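Local coordinates for SusD superfamily protein (Bacteroides thetaiotaomicron, PDB 3MCX) that is of unknown function but, as a zinc-binding SusD-family protein of the outer membrane, probably helps capture glycans for uptake, at residues I292-L298 / E432-H438; R52-V56 / V420-Y424; Y71-N75 / S445-I450; Q57-T61 / W437-T441. One frame throughout, in Å; residues are numbered along the deposited sequence. Where two conformers were deposited one is given.

Interaction 1 of 4, residues I292-L298 / E432-H438; sequences ILSEDFL and ERKGSWH
Asp296 OD1 is gripped from opposite faces of its carboxylate plane, by His438 NE2 at 2.8 Å and by the backbone Gly435 N at 2.9 Å. OD2 takes Lys434 N on its syn lone pair at 3.0 Å, so three donors of the 432-438 loop share one carboxylate on the first turn of helix 295-301. Glu295 CB rests over the six-membered ring of Trp437, a CH-pi contact; in one of the two Glu295 conformers, OE1 accepts from Ser436 N at 2.9 Å. Trp437 CG sits between its own N and carbonyl carbon (chi1 56°), which turns the indole under Glu295. The indole N-H points straight at Leu293 O (NE1 to O 2.9 Å, 173°), in the ring plane and on a carbonyl lone pair. Were Trp437 an alanine, Leu293 O would probably lose this donor and a gap open under Glu295 CB and beside Leu298 CD1. Tyr72 OH holds His438 ND1, helping fix the ring. With these N-H groups around it, Asp296 is likely to stay ionised.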
loop_
_atom_site.group_PDB
_atom_site.type_symbol
_atom_site.label_atom_id
_atom_site.label_comp_id
_atom_site.label_asym_id
_atom_site.label_seq_id
_atom_site.Cartn_x
_atom_site.Cartn_y
_atom_site.Cartn_z
ATOM N N ILE A 292 -2.360 -14.330 8.458
ATOM C CA ILE A 292 -1.215 -15.197 8.678
ATOM C C ILE A 292 -0.534 -15.420 7.352
ATOM O O ILE A 292 -1.138 -15.208 6.294
ATOM C CB ILE A 292 -1.574 -16.531 9.335
ATOM C CG1 ILE A 292 -2.595 -17.355 8.510
ATOM C CG2 ILE A 292 -2.098 -16.288 10.796
ATOM C CD1 ILE A 292 -2.831 -18.794 8.981
ATOM N N LEU A 293 0.720 -15.853 7.401
ATOM C CA LEU A 293 1.489 -16.168 6.206
ATOM C C LEU A 293 1.078 -17.523 5.655
ATOM O O LEU A 293 0.799 -18.464 6.431
ATOM C CB LEU A 293 2.977 -16.148 6.545
ATOM C CG LEU A 293 3.501 -14.803 7.091
ATOM C CD1 LEU A 293 4.929 -14.915 7.673
ATOM C CD2 LEU A 293 3.449 -13.720 5.989
ATOM N N SER A 294 1.054 -17.632 4.326
ATOM C CA SER A 294 0.743 -18.882 3.660
ATOM C C SER A 294 1.972 -19.778 3.513
ATOM O O SER A 294 3.123 -19.342 3.663
ATOM C CB SER A 294 0.190 -18.591 2.281
ATOM O OG SER A 294 1.228 -18.095 1.462
ATOM N N GLU A 295 1.719 -21.014 3.183
ATOM C CA GLU A 295 2.812 -21.922 2.869
ATOM C C GLU A 295 3.523 -21.482 1.584
ATOM O O GLU A 295 4.725 -21.718 1.416
ATOM C CB GLU A 295 2.325 -23.354 2.723
ATOM C CG GLU A 295 3.443 -24.366 2.783
ATOM C CD GLU A 295 2.966 -25.752 2.441
ATOM O OE1 GLU A 295 2.080 -25.850 1.541
ATOM O OE2 GLU A 295 3.511 -26.741 3.038
ATOM N N ASP A 296 2.799 -20.840 0.668
ATOM C CA ASP A 296 3.466 -20.260 -0.523
ATOM C C ASP A 296 4.575 -19.321 -0.093
ATOM O O ASP A 296 5.664 -19.379 -0.640
ATOM C CB ASP A 296 2.489 -19.509 -1.443
ATOM C CG ASP A 296 1.199 -20.258 -1.714
ATOM O OD1 ASP A 296 0.362 -20.448 -0.792
ATOM O OD2 ASP A 296 1.012 -20.642 -2.884
ATOM N N PHE A 297 4.303 -18.430 0.864
ATOM C CA PHE A 297 5.302 -17.497 1.316
ATOM C C PHE A 297 6.456 -18.181 2.038
ATOM O O PHE A 297 7.620 -17.901 1.769
ATOM C CB PHE A 297 4.694 -16.443 2.256
ATOM C CG PHE A 297 5.715 -15.423 2.679
ATOM C CD1 PHE A 297 6.196 -14.511 1.754
ATOM C CD2 PHE A 297 6.277 -15.453 3.952
ATOM C CE1 PHE A 297 7.189 -13.597 2.100
ATOM C CE2 PHE A 297 7.261 -14.573 4.295
ATOM C CZ PHE A 297 7.724 -13.641 3.364
ATOM N N LEU A 298 6.149 -19.069 2.973
ATOM C CA LEU A 298 7.222 -19.746 3.717
ATOM C C LEU A 298 8.092 -20.546 2.772
ATOM O O LEU A 298 9.311 -20.574 2.904
ATOM C CB LEU A 298 6.670 -20.607 4.874
ATOM C CG LEU A 298 6.012 -19.798 6.018
ATOM C CD1 LEU A 298 5.630 -20.760 7.163
ATOM C CD2 LEU A 298 6.913 -18.656 6.519
ATOM N N GLU A 432 -2.040 -17.670 -7.712
ATOM C CA GLU A 432 -2.459 -19.022 -7.322
ATOM C C GLU A 432 -2.161 -19.219 -5.838
ATOM O O GLU A 432 -1.030 -19.032 -5.386
ATOM C CB GLU A 432 -1.756 -20.119 -8.142
ATOM C CG GLU A 432 -2.188 -20.197 -9.616
ATOM C CD GLU A 432 -1.532 -21.359 -10.362
ATOM O OE1 GLU A 432 -0.297 -21.329 -10.590
ATOM O OE2 GLU A 432 -2.247 -22.329 -10.657
ATOM N N ARG A 433 -3.189 -19.587 -5.092
ATOM C CA ARG A 433 -3.069 -19.912 -3.675
ATOM C C ARG A 433 -2.879 -21.428 -3.572
ATOM O O ARG A 433 -3.855 -22.177 -3.576
ATOM C CB ARG A 433 -4.342 -19.461 -2.959
ATOM C CG ARG A 433 -4.499 -17.994 -2.758
ATOM C CD ARG A 433 -5.039 -17.181 -3.980
ATOM N NE ARG A 433 -5.277 -15.848 -3.482
ATOM C CZ ARG A 433 -6.368 -15.447 -2.836
ATOM N NH1 ARG A 433 -7.497 -16.138 -2.874
ATOM N NH2 ARG A 433 -6.330 -14.298 -2.221
ATOM N N LYS A 434 -1.621 -21.876 -3.499
ATOM C CA LYS A 434 -1.289 -23.293 -3.583
ATOM C C LYS A 434 -0.964 -23.947 -2.239
ATOM O O LYS A 434 -1.065 -25.162 -2.099
ATOM C CB LYS A 434 -0.101 -23.539 -4.524
ATOM C CG LYS A 434 -0.423 -23.257 -5.999
ATOM C CD LYS A 434 0.578 -23.968 -6.884
ATOM C CE LYS A 434 0.933 -23.161 -8.109
ATOM N NZ LYS A 434 2.230 -23.673 -8.755
ATOM N N GLY A 435 -0.625 -23.110 -1.269
ATOM C CA GLY A 435 -0.206 -23.575 0.035
ATOM C C GLY A 435 -1.251 -24.394 0.755
ATOM O O GLY A 435 -2.451 -24.144 0.632
ATOM N N SER A 436 -0.801 -25.362 1.545
ATOM C CA SER A 436 -1.682 -26.374 2.118
ATOM C C SER A 436 -2.623 -25.883 3.219
ATOM O O SER A 436 -3.560 -26.628 3.564
ATOM C CB SER A 436 -0.883 -27.585 2.623
ATOM O OG SER A 436 -0.127 -27.240 3.751
ATOM N N TRP A 437 -2.379 -24.704 3.788
ATOM C CA TRP A 437 -3.314 -24.163 4.764
ATOM C C TRP A 437 -4.148 -22.996 4.298
ATOM O O TRP A 437 -4.823 -22.369 5.101
ATOM C CB TRP A 437 -2.664 -23.903 6.124
ATOM C CG TRP A 437 -1.440 -22.991 6.165
ATOM C CD1 TRP A 437 -1.422 -21.650 6.288
ATOM C CD2 TRP A 437 -0.062 -23.410 6.158
ATOM N NE1 TRP A 437 -0.134 -21.185 6.338
ATOM C CE2 TRP A 437 0.722 -22.244 6.239
ATOM C CE3 TRP A 437 0.579 -24.657 6.097
ATOM C CZ2 TRP A 437 2.114 -22.285 6.290
ATOM C CZ3 TRP A 437 1.968 -24.699 6.128
ATOM C CH2 TRP A 437 2.717 -23.521 6.222
ATOM N N HIS A 438 -4.175 -22.715 2.998
ATOM C CA HIS A 438 -5.188 -21.823 2.504
ATOM C C HIS A 438 -6.550 -22.348 2.897
ATOM O O HIS A 438 -6.799 -23.570 3.004
ATOM C CB HIS A 438 -5.063 -21.653 0.998
ATOM C CG HIS A 438 -4.010 -20.663 0.612
ATOM N ND1 HIS A 438 -4.169 -19.297 0.765
ATOM C CD2 HIS A 438 -2.771 -20.844 0.083
ATOM C CE1 HIS A 438 -3.068 -18.678 0.362
ATOM N NE2 HIS A 438 -2.211 -19.599 -0.080
HETATM O O HOH W 1 -1.104 -21.804 3.025
HETATM O O HOH W 2 1.574 -19.447 -5.387
#

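Interaction 2 of 4, residues R52-V56 / V420-Y424; sequences RAADV and VFYDY
The Phe421 ring carries Arg52 CB over the centre of one face, 3.5 Å from CB to the ring centroid and 6° off the normal, a CH-pi contact. The loop between helix 44-51 and strand 56-57 thus packs on helix 420-426. Arg52 lies alongside the ring and points the same way, but bends at chi2 and chi3, which brings NE within 3.8 Å of Phe421 CZ; the guanidinium is turned 74° from the ring plane and held by Arg456 O and Tyr71 O. Phe421 CG stands opposite the backbone N (chi1 -178°), which carries the ring out to Arg52. Ala53 CB packs against Val420 CG1, at 3.9 Å, and Tyr424 CE1, at 4.0 Å. A serine in place of Phe421 would probably uncover Arg52 CB and leave the arginine chain freer to turn. Water 3 accepts from Ala54 N, donates weakly to Asp55 OD2 and lies 2.9 Å from Tyr424 OH. Direct contact is nonpolar, this water the polar link; Asp55, salt-bridged to Arg411, probably has its charge balanced.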
loop_
_atom_site.group_PDB
_atom_site.type_symbol
_atom_site.label_atom_id
_atom_site.label_comp_id
_atom_site.label_asym_id
_atom_site.label_seq_id
_atom_site.Cartn_x
_atom_site.Cartn_y
_atom_site.Cartn_z
ATOM N N ARG A 52 -5.050 -10.177 -1.011
ATOM C CA ARG A 52 -5.547 -10.449 -2.350
ATOM C C ARG A 52 -4.573 -11.269 -3.195
ATOM O O ARG A 52 -4.951 -11.772 -4.263
ATOM C CB ARG A 52 -5.900 -9.130 -3.067
ATOM C CG ARG A 52 -7.013 -8.349 -2.438
ATOM C CD ARG A 52 -8.370 -8.891 -2.793
ATOM N NE ARG A 52 -8.811 -8.354 -4.088
ATOM C CZ ARG A 52 -10.033 -8.511 -4.572
ATOM N NH1 ARG A 52 -10.905 -9.280 -3.946
ATOM N NH2 ARG A 52 -10.384 -7.876 -5.690
ATOM N N ALA A 53 -3.327 -11.407 -2.729
ATOM C CA ALA A 53 -2.293 -12.161 -3.439
ATOM C C ALA A 53 -2.174 -13.548 -2.781
ATOM O O ALA A 53 -3.204 -14.133 -2.424
ATOM C CB ALA A 53 -0.945 -11.382 -3.510
ATOM N N ALA A 54 -0.983 -14.135 -2.710
ATOM C CA ALA A 54 -0.830 -15.543 -2.324
ATOM C C ALA A 54 -0.028 -15.813 -1.062
ATOM O O ALA A 54 0.055 -16.988 -0.648
ATOM C CB ALA A 54 -0.206 -16.345 -3.490
ATOM N N ASP A 55 0.587 -14.763 -0.516
ATOM C CA ASP A 55 1.543 -14.870 0.581
ATOM C C ASP A 55 0.956 -14.619 1.954
ATOM O O ASP A 55 1.504 -15.117 2.958
ATOM C CB ASP A 55 2.725 -13.935 0.334
ATOM C CG ASP A 55 3.569 -14.374 -0.838
ATOM O OD1 ASP A 55 3.792 -15.599 -0.987
ATOM O OD2 ASP A 55 4.013 -13.484 -1.603
ATOM N N VAL A 56 -0.083 -13.785 2.025
ATOM C CA VAL A 56 -0.761 -13.442 3.278
ATOM C C VAL A 56 -2.201 -13.867 3.081
ATOM O O VAL A 56 -2.851 -13.479 2.095
ATOM C CB VAL A 56 -0.654 -11.959 3.619
ATOM C CG1 VAL A 56 -1.472 -11.675 4.869
ATOM C CG2 VAL A 56 0.804 -11.504 3.805
ATOM N N VAL A 420 2.100 -6.189 -2.979
ATOM C CA VAL A 420 2.369 -7.376 -3.784
ATOM C C VAL A 420 1.268 -7.767 -4.772
ATOM O O VAL A 420 1.571 -8.216 -5.881
ATOM C CB VAL A 420 2.826 -8.555 -2.876
ATOM C CG1 VAL A 420 2.653 -9.929 -3.530
ATOM C CG2 VAL A 420 4.264 -8.291 -2.442
ATOM N N PHE A 421 0.003 -7.593 -4.415
ATOM C CA PHE A 421 -1.085 -7.855 -5.370
ATOM C C PHE A 421 -0.845 -7.204 -6.732
ATOM O O PHE A 421 -1.012 -7.814 -7.776
ATOM C CB PHE A 421 -2.355 -7.291 -4.728
ATOM C CG PHE A 421 -3.642 -7.474 -5.503
ATOM C CD1 PHE A 421 -3.956 -8.636 -6.167
ATOM C CD2 PHE A 421 -4.619 -6.464 -5.459
ATOM C CE1 PHE A 421 -5.175 -8.791 -6.766
ATOM C CE2 PHE A 421 -5.818 -6.622 -6.084
ATOM C CZ PHE A 421 -6.106 -7.775 -6.716
ATOM N N TYR A 422 -0.469 -5.939 -6.672
ATOM C CA TYR A 422 -0.284 -5.128 -7.895
ATOM C C TYR A 422 0.883 -5.623 -8.736
ATOM O O TYR A 422 0.867 -5.484 -9.963
ATOM C CB TYR A 422 -0.147 -3.655 -7.493
ATOM C CG TYR A 422 -1.342 -3.229 -6.696
ATOM C CD1 TYR A 422 -2.606 -3.161 -7.304
ATOM C CD2 TYR A 422 -1.248 -3.049 -5.318
ATOM C CE1 TYR A 422 -3.717 -2.833 -6.604
ATOM C CE2 TYR A 422 -2.410 -2.737 -4.573
ATOM C CZ TYR A 422 -3.623 -2.645 -5.228
ATOM O OH TYR A 422 -4.785 -2.353 -4.517
ATOM N N ASP A 423 1.879 -6.245 -8.094
ATOM C CA ASP A 423 2.993 -6.895 -8.824
ATOM C C ASP A 423 2.471 -7.921 -9.821
ATOM O O ASP A 423 2.968 -8.026 -10.942
ATOM C CB ASP A 423 3.961 -7.611 -7.874
ATOM C CG ASP A 423 4.620 -6.701 -6.876
ATOM O OD1 ASP A 423 4.364 -5.474 -6.817
ATOM O OD2 ASP A 423 5.479 -7.240 -6.123
ATOM N N TYR A 424 1.483 -8.716 -9.411
ATOM C CA TYR A 424 0.903 -9.692 -10.305
ATOM C C TYR A 424 0.086 -8.973 -11.374
ATOM O O TYR A 424 0.230 -9.252 -12.565
ATOM C CB TYR A 424 -0.028 -10.643 -9.555
ATOM C CG TYR A 424 0.671 -11.612 -8.637
ATOM C CD1 TYR A 424 0.999 -11.230 -7.348
ATOM C CD2 TYR A 424 0.981 -12.905 -9.048
ATOM C CE1 TYR A 424 1.645 -12.128 -6.496
ATOM C CE2 TYR A 424 1.612 -13.784 -8.203
ATOM C CZ TYR A 424 1.905 -13.397 -6.911
ATOM O OH TYR A 424 2.551 -14.285 -6.054
HETATM O O HOH W 3 1.748 -13.497 -3.416
#

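Interaction 3 of 4, residues Y71-N75 / S445-I450; sequences YYEYN and SNAQKI
Nonpolar contact centres on Tyr74 and Ile450, whose side chains come from opposite directions. Tyr74 CG is anti to its carbonyl carbon (chi1 -76°), which directs the ring to Ile450. Ile450 CG1 sits over the centre of that ring, 3.8 Å from the centroid and 10° off the normal, a CH-pi contact; CD1 reaches Tyr74 CE1 at 3.7 Å, and CG2 touches CE2. Ala447 CB lies 4.1 Å from Tyr74 CB and 3.4 Å from Glu73 O. Among the polar groups, Asn75 ND2 donates to Glu73 OE1 at 3.0 Å, while Glu73 OE2 is bonded to Thr61 OG1 and Thr441 OG1. Water 4 bridges the segments, donating to both Tyr74 O and Ser445 O. Tyr74 and Asn446 each have positive phi in a Schellman motif, ending helices 69-72 and 441-444. The contact therefore sets two helix ends against each other, with strand 449-450, paired antiparallel with 431-432, presenting Ile450 to the tyrosine, whose OH is bonded to Arg52 O.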
loop_
_atom_site.group_PDB
_atom_site.type_symbol
_atom_site.label_atom_id
_atom_site.label_comp_id
_atom_site.label_asym_id
_atom_site.label_seq_id
_atom_site.Cartn_x
_atom_site.Cartn_y
_atom_site.Cartn_z
ATOM N N TYR A 71 -12.262 -10.046 1.101
ATOM C CA TYR A 71 -11.225 -9.715 0.128
ATOM C C TYR A 71 -10.473 -10.976 -0.330
ATOM O O TYR A 71 -10.334 -11.262 -1.532
ATOM C CB TYR A 71 -10.233 -8.755 0.713
ATOM C CG TYR A 71 -10.726 -7.359 1.027
ATOM C CD1 TYR A 71 -11.643 -6.690 0.249
ATOM C CD2 TYR A 71 -10.163 -6.662 2.067
ATOM C CE1 TYR A 71 -12.011 -5.363 0.535
ATOM C CE2 TYR A 71 -10.525 -5.327 2.367
ATOM C CZ TYR A 71 -11.426 -4.690 1.598
ATOM O OH TYR A 71 -11.763 -3.410 1.927
ATOM N N TYR A 72 -9.960 -11.702 0.638
ATOM C CA TYR A 72 -9.160 -12.912 0.385
ATOM C C TYR A 72 -9.895 -13.924 -0.471
ATOM O O TYR A 72 -9.284 -14.573 -1.331
ATOM C CB TYR A 72 -8.794 -13.495 1.743
ATOM C CG TYR A 72 -8.178 -14.879 1.759
ATOM C CD1 TYR A 72 -6.904 -15.115 1.252
ATOM C CD2 TYR A 72 -8.859 -15.932 2.304
ATOM C CE1 TYR A 72 -6.357 -16.387 1.304
ATOM C CE2 TYR A 72 -8.308 -17.196 2.385
ATOM C CZ TYR A 72 -7.065 -17.417 1.884
ATOM O OH TYR A 72 -6.517 -18.684 1.973
ATOM N N GLU A 73 -11.194 -14.099 -0.226
ATOM C CA GLU A 73 -12.045 -15.058 -0.928
ATOM C C GLU A 73 -12.641 -14.508 -2.234
ATOM O O GLU A 73 -13.364 -15.223 -2.920
ATOM C CB GLU A 73 -13.189 -15.496 -0.004
ATOM C CG GLU A 73 -12.671 -16.241 1.222
ATOM C CD GLU A 73 -13.698 -16.414 2.322
ATOM O OE1 GLU A 73 -14.866 -16.002 2.187
ATOM O OE2 GLU A 73 -13.295 -16.996 3.377
ATOM N N TYR A 74 -12.383 -13.233 -2.547
ATOM C CA TYR A 74 -12.921 -12.630 -3.789
ATOM C C TYR A 74 -14.420 -12.769 -3.892
ATOM O O TYR A 74 -14.996 -12.988 -4.957
ATOM C CB TYR A 74 -12.190 -13.208 -5.017
ATOM C CG TYR A 74 -10.792 -12.638 -5.216
ATOM C CD1 TYR A 74 -9.714 -13.067 -4.456
ATOM C CD2 TYR A 74 -10.555 -11.724 -6.221
ATOM C CE1 TYR A 74 -8.455 -12.535 -4.646
ATOM C CE2 TYR A 74 -9.313 -11.212 -6.427
ATOM C CZ TYR A 74 -8.244 -11.623 -5.647
ATOM O OH TYR A 74 -6.984 -11.089 -5.847
ATOM N N ASN A 75 -15.107 -12.594 -2.767
ATOM C CA ASN A 75 -16.557 -12.695 -2.746
ATOM C C ASN A 75 -17.270 -11.477 -2.114
ATOM O O ASN A 75 -18.489 -11.482 -1.971
ATOM C CB ASN A 75 -17.017 -14.005 -2.104
ATOM C CG ASN A 75 -16.590 -14.146 -0.673
ATOM O OD1 ASN A 75 -16.276 -13.154 -0.028
ATOM N ND2 ASN A 75 -16.537 -15.379 -0.182
ATOM N N SER A 445 -15.594 -20.385 -3.294
ATOM C CA SER A 445 -15.622 -19.034 -3.879
ATOM C C SER A 445 -14.834 -18.923 -5.189
ATOM O O SER A 445 -14.689 -17.840 -5.745
ATOM C CB SER A 445 -15.103 -18.001 -2.874
ATOM O OG SER A 445 -15.925 -17.931 -1.720
ATOM N N ASN A 446 -14.296 -20.036 -5.670
ATOM C CA ASN A 446 -13.518 -20.024 -6.929
ATOM C C ASN A 446 -12.390 -19.010 -6.890
ATOM O O ASN A 446 -12.198 -18.198 -7.796
ATOM C CB ASN A 446 -14.427 -19.830 -8.157
ATOM C CG ASN A 446 -13.649 -19.889 -9.475
ATOM O OD1 ASN A 446 -12.668 -20.642 -9.610
ATOM N ND2 ASN A 446 -14.068 -19.062 -10.452
ATOM N N ALA A 447 -11.614 -19.045 -5.820
ATOM C CA ALA A 447 -10.548 -18.094 -5.638
ATOM C C ALA A 447 -9.226 -18.772 -5.313
ATOM O O ALA A 447 -8.338 -18.175 -4.696
ATOM C CB ALA A 447 -10.927 -17.028 -4.540
ATOM N N GLN A 448 -9.051 -19.994 -5.788
ATOM C CA GLN A 448 -7.733 -20.629 -5.722
ATOM C C GLN A 448 -6.786 -20.036 -6.793
ATOM O O GLN A 448 -5.572 -20.008 -6.620
ATOM C CB GLN A 448 -7.847 -22.133 -5.895
ATOM C CG GLN A 448 -8.561 -22.810 -4.729
ATOM C CD GLN A 448 -8.535 -24.305 -4.875
ATOM O OE1 GLN A 448 -9.294 -24.874 -5.665
ATOM N NE2 GLN A 448 -7.645 -24.953 -4.147
ATOM N N LYS A 449 -7.363 -19.614 -7.912
ATOM C CA LYS A 449 -6.613 -18.975 -9.011
ATOM C C LYS A 449 -7.377 -17.741 -9.425
ATOM O O LYS A 449 -8.586 -17.825 -9.688
ATOM C CB LYS A 449 -6.435 -19.905 -10.224
ATOM C CG LYS A 449 -5.610 -19.206 -11.373
ATOM C CD LYS A 449 -5.506 -19.967 -12.658
ATOM C CE LYS A 449 -6.822 -19.941 -13.453
ATOM N NZ LYS A 449 -6.721 -20.184 -14.911
ATOM N N ILE A 450 -6.674 -16.630 -9.519
ATOM C CA ILE A 450 -7.274 -15.360 -10.014
ATOM C C ILE A 450 -6.397 -14.843 -11.151
ATOM O O ILE A 450 -5.269 -14.445 -10.915
ATOM C CB ILE A 450 -7.435 -14.297 -8.927
ATOM C CG1 ILE A 450 -8.157 -14.880 -7.701
ATOM C CG2 ILE A 450 -8.206 -13.082 -9.429
ATOM C CD1 ILE A 450 -7.161 -15.335 -6.640
HETATM O O HOH W 4 -16.066 -15.501 -5.588
#

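Interaction 4 of 4, residues Q57-T61 / W437-T441; sequences QARIT and WHLET
Trp437 O accepts from Gln57 NE2 at 2.9 Å, a nearly straight bond (170°) that lies in the plane of the glutamine amide but comes from above the carbonyl plane. Here two loops of the SusD fold meet: 57-61 leaves the two-stranded antiparallel sheet of 56-57 and 292-293, and 437-441 leads into helix 441-444. The same NE2 also donates to Ala58 O at 3.0 Å, and both amide hydrogens are thereby used. With CG between its own N and carbonyl carbon (chi1 56°), Gln57 carries its extended chain to Trp437 at about a right angle, its OE1 3.2 Å from Trp437 CD1 and the amide and ring planes 36° apart. Water 1 donates to Gln57 OE1 at 2.8 Å and accepts, weakly, from Trp437 N. At His438 this OE1 lies over one face of the imidazole, offset toward the rim. Leu439 packs into the bend of the first loop, its CG against Ala58 O, CD2 3.5 Å from Arg59 O, and CD1 3.8 Å from Ala58 CB and 3.5 Å from Thr61 N. Thr441 closes the contact. Its hydroxyl and that of Thr61 both bond to Glu73 OE2, while its methyl, CG2, touches Thr61 OG1 at 3.7 Å.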
loop_
_atom_site.group_PDB
_atom_site.type_symbol
_atom_site.label_atom_id
_atom_site.label_comp_id
_atom_site.label_asym_id
_atom_site.label_seq_id
_atom_site.Cartn_x
_atom_site.Cartn_y
_atom_site.Cartn_z
ATOM N N GLN A 57 -2.709 -14.691 3.987
ATOM C CA GLN A 57 -4.065 -15.230 3.878
ATOM C C GLN A 57 -4.876 -14.901 5.125
ATOM O O GLN A 57 -4.329 -14.580 6.173
ATOM C CB GLN A 57 -4.026 -16.756 3.688
ATOM C CG GLN A 57 -3.282 -17.497 4.774
ATOM C CD GLN A 57 -3.470 -18.978 4.687
ATOM O OE1 GLN A 57 -2.719 -19.722 4.029
ATOM N NE2 GLN A 57 -4.524 -19.451 5.340
ATOM N N ALA A 58 -6.198 -15.005 5.023
ATOM C CA ALA A 58 -7.002 -15.050 6.246
ATOM C C ALA A 58 -6.625 -16.270 7.062
ATOM O O ALA A 58 -6.342 -17.350 6.516
ATOM C CB ALA A 58 -8.527 -15.081 5.905
ATOM N N ARG A 59 -6.718 -16.113 8.379
ATOM C CA ARG A 59 -6.622 -17.240 9.280
ATOM C C ARG A 59 -7.908 -18.088 9.341
ATOM O O ARG A 59 -7.865 -19.310 9.494
ATOM C CB ARG A 59 -6.221 -16.769 10.683
ATOM C CG ARG A 59 -6.112 -17.852 11.746
ATOM C CD ARG A 59 -5.734 -17.334 13.142
ATOM N NE ARG A 59 -6.697 -16.314 13.621
ATOM C CZ ARG A 59 -7.890 -16.580 14.150
ATOM N NH1 ARG A 59 -8.291 -17.818 14.386
ATOM N NH2 ARG A 59 -8.682 -15.557 14.468
ATOM N N ILE A 60 -9.044 -17.376 9.298
ATOM C CA ILE A 60 -10.346 -17.941 9.464
ATOM C C ILE A 60 -11.338 -17.148 8.590
ATOM O O ILE A 60 -11.243 -15.919 8.472
ATOM C CB ILE A 60 -10.739 -17.965 10.984
ATOM C CG1 ILE A 60 -11.900 -18.897 11.241
ATOM C CG2 ILE A 60 -10.947 -16.584 11.534
ATOM C CD1 ILE A 60 -12.103 -19.197 12.748
ATOM N N THR A 61 -12.332 -17.863 8.065
ATOM C CA THR A 61 -13.378 -17.168 7.334
ATOM C C THR A 61 -14.325 -16.521 8.344
ATOM O O THR A 61 -14.677 -17.119 9.362
ATOM C CB THR A 61 -14.126 -18.104 6.364
ATOM O OG1 THR A 61 -14.897 -17.291 5.460
ATOM C CG2 THR A 61 -15.035 -19.148 7.061
ATOM N N TRP A 437 -2.379 -24.704 3.788
ATOM C CA TRP A 437 -3.314 -24.163 4.764
ATOM C C TRP A 437 -4.148 -22.996 4.298
ATOM O O TRP A 437 -4.823 -22.369 5.101
ATOM C CB TRP A 437 -2.664 -23.903 6.124
ATOM C CG TRP A 437 -1.440 -22.991 6.165
ATOM C CD1 TRP A 437 -1.422 -21.650 6.288
ATOM C CD2 TRP A 437 -0.062 -23.410 6.158
ATOM N NE1 TRP A 437 -0.134 -21.185 6.338
ATOM C CE2 TRP A 437 0.722 -22.244 6.239
ATOM C CE3 TRP A 437 0.579 -24.657 6.097
ATOM C CZ2 TRP A 437 2.114 -22.285 6.290
ATOM C CZ3 TRP A 437 1.968 -24.699 6.128
ATOM C CH2 TRP A 437 2.717 -23.521 6.222
ATOM N N HIS A 438 -4.175 -22.715 2.998
ATOM C CA HIS A 438 -5.188 -21.823 2.504
ATOM C C HIS A 438 -6.550 -22.348 2.897
ATOM O O HIS A 438 -6.799 -23.570 3.004
ATOM C CB HIS A 438 -5.063 -21.653 0.998
ATOM C CG HIS A 438 -4.010 -20.663 0.612
ATOM N ND1 HIS A 438 -4.169 -19.297 0.765
ATOM C CD2 HIS A 438 -2.771 -20.844 0.083
ATOM C CE1 HIS A 438 -3.068 -18.678 0.362
ATOM N NE2 HIS A 438 -2.211 -19.599 -0.080
ATOM N N LEU A 439 -7.470 -21.406 3.074
ATOM C CA LEU A 439 -8.771 -21.791 3.584
ATOM C C LEU A 439 -9.592 -22.553 2.555
ATOM O O LEU A 439 -9.515 -22.269 1.357
ATOM C CB LEU A 439 -9.565 -20.584 4.042
ATOM C CG LEU A 439 -8.887 -19.774 5.112
ATOM C CD1 LEU A 439 -9.861 -18.675 5.677
ATOM C CD2 LEU A 439 -8.288 -20.620 6.224
ATOM N N GLU A 440 -10.445 -23.451 3.026
ATOM C CA GLU A 440 -11.304 -24.221 2.141
ATOM C C GLU A 440 -12.326 -23.343 1.424
ATOM O O GLU A 440 -12.856 -23.707 0.384
ATOM C CB GLU A 440 -12.005 -25.364 2.881
ATOM C CG GLU A 440 -11.058 -26.478 3.367
ATOM C CD GLU A 440 -10.219 -27.096 2.260
ATOM O OE1 GLU A 440 -10.806 -27.416 1.206
ATOM O OE2 GLU A 440 -8.982 -27.266 2.469
ATOM N N THR A 441 -12.639 -22.191 1.985
ATOM C CA THR A 441 -13.557 -21.276 1.317
ATOM C C THR A 441 -13.088 -20.835 -0.074
ATOM O O THR A 441 -13.922 -20.430 -0.895
ATOM C CB THR A 441 -13.776 -20.001 2.165
ATOM O OG1 THR A 441 -12.506 -19.476 2.574
ATOM C CG2 THR A 441 -14.667 -20.302 3.382
HETATM O O HOH W 1 -1.104 -21.804 3.025
#

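Interactions 1 and 4 share Trp437, His438 and water 1, with centres about 9 Å apart, and the bond from Gln57 N to Ile292 O (2.8 Å) joins their first segments. Tyr72 of interaction 3 ties in through its OH, 2.7 Å from His438 ND1, and Glu73 OE2 reaches Thr61 OG1 at 2.6 Å. Interaction 2 connects to interaction 1 by Ala54 O to Ser294 OG (2.7 Å) and Ala53 O to Arg433 NE (2.9 Å), and to interaction 3 by Arg52 O to Tyr74 OH (2.7 Å). The zinc ion nearest interaction 1 lies about 12 Å from the Leu298 side chain; interactions 2 and 3 lie away from the metal sites.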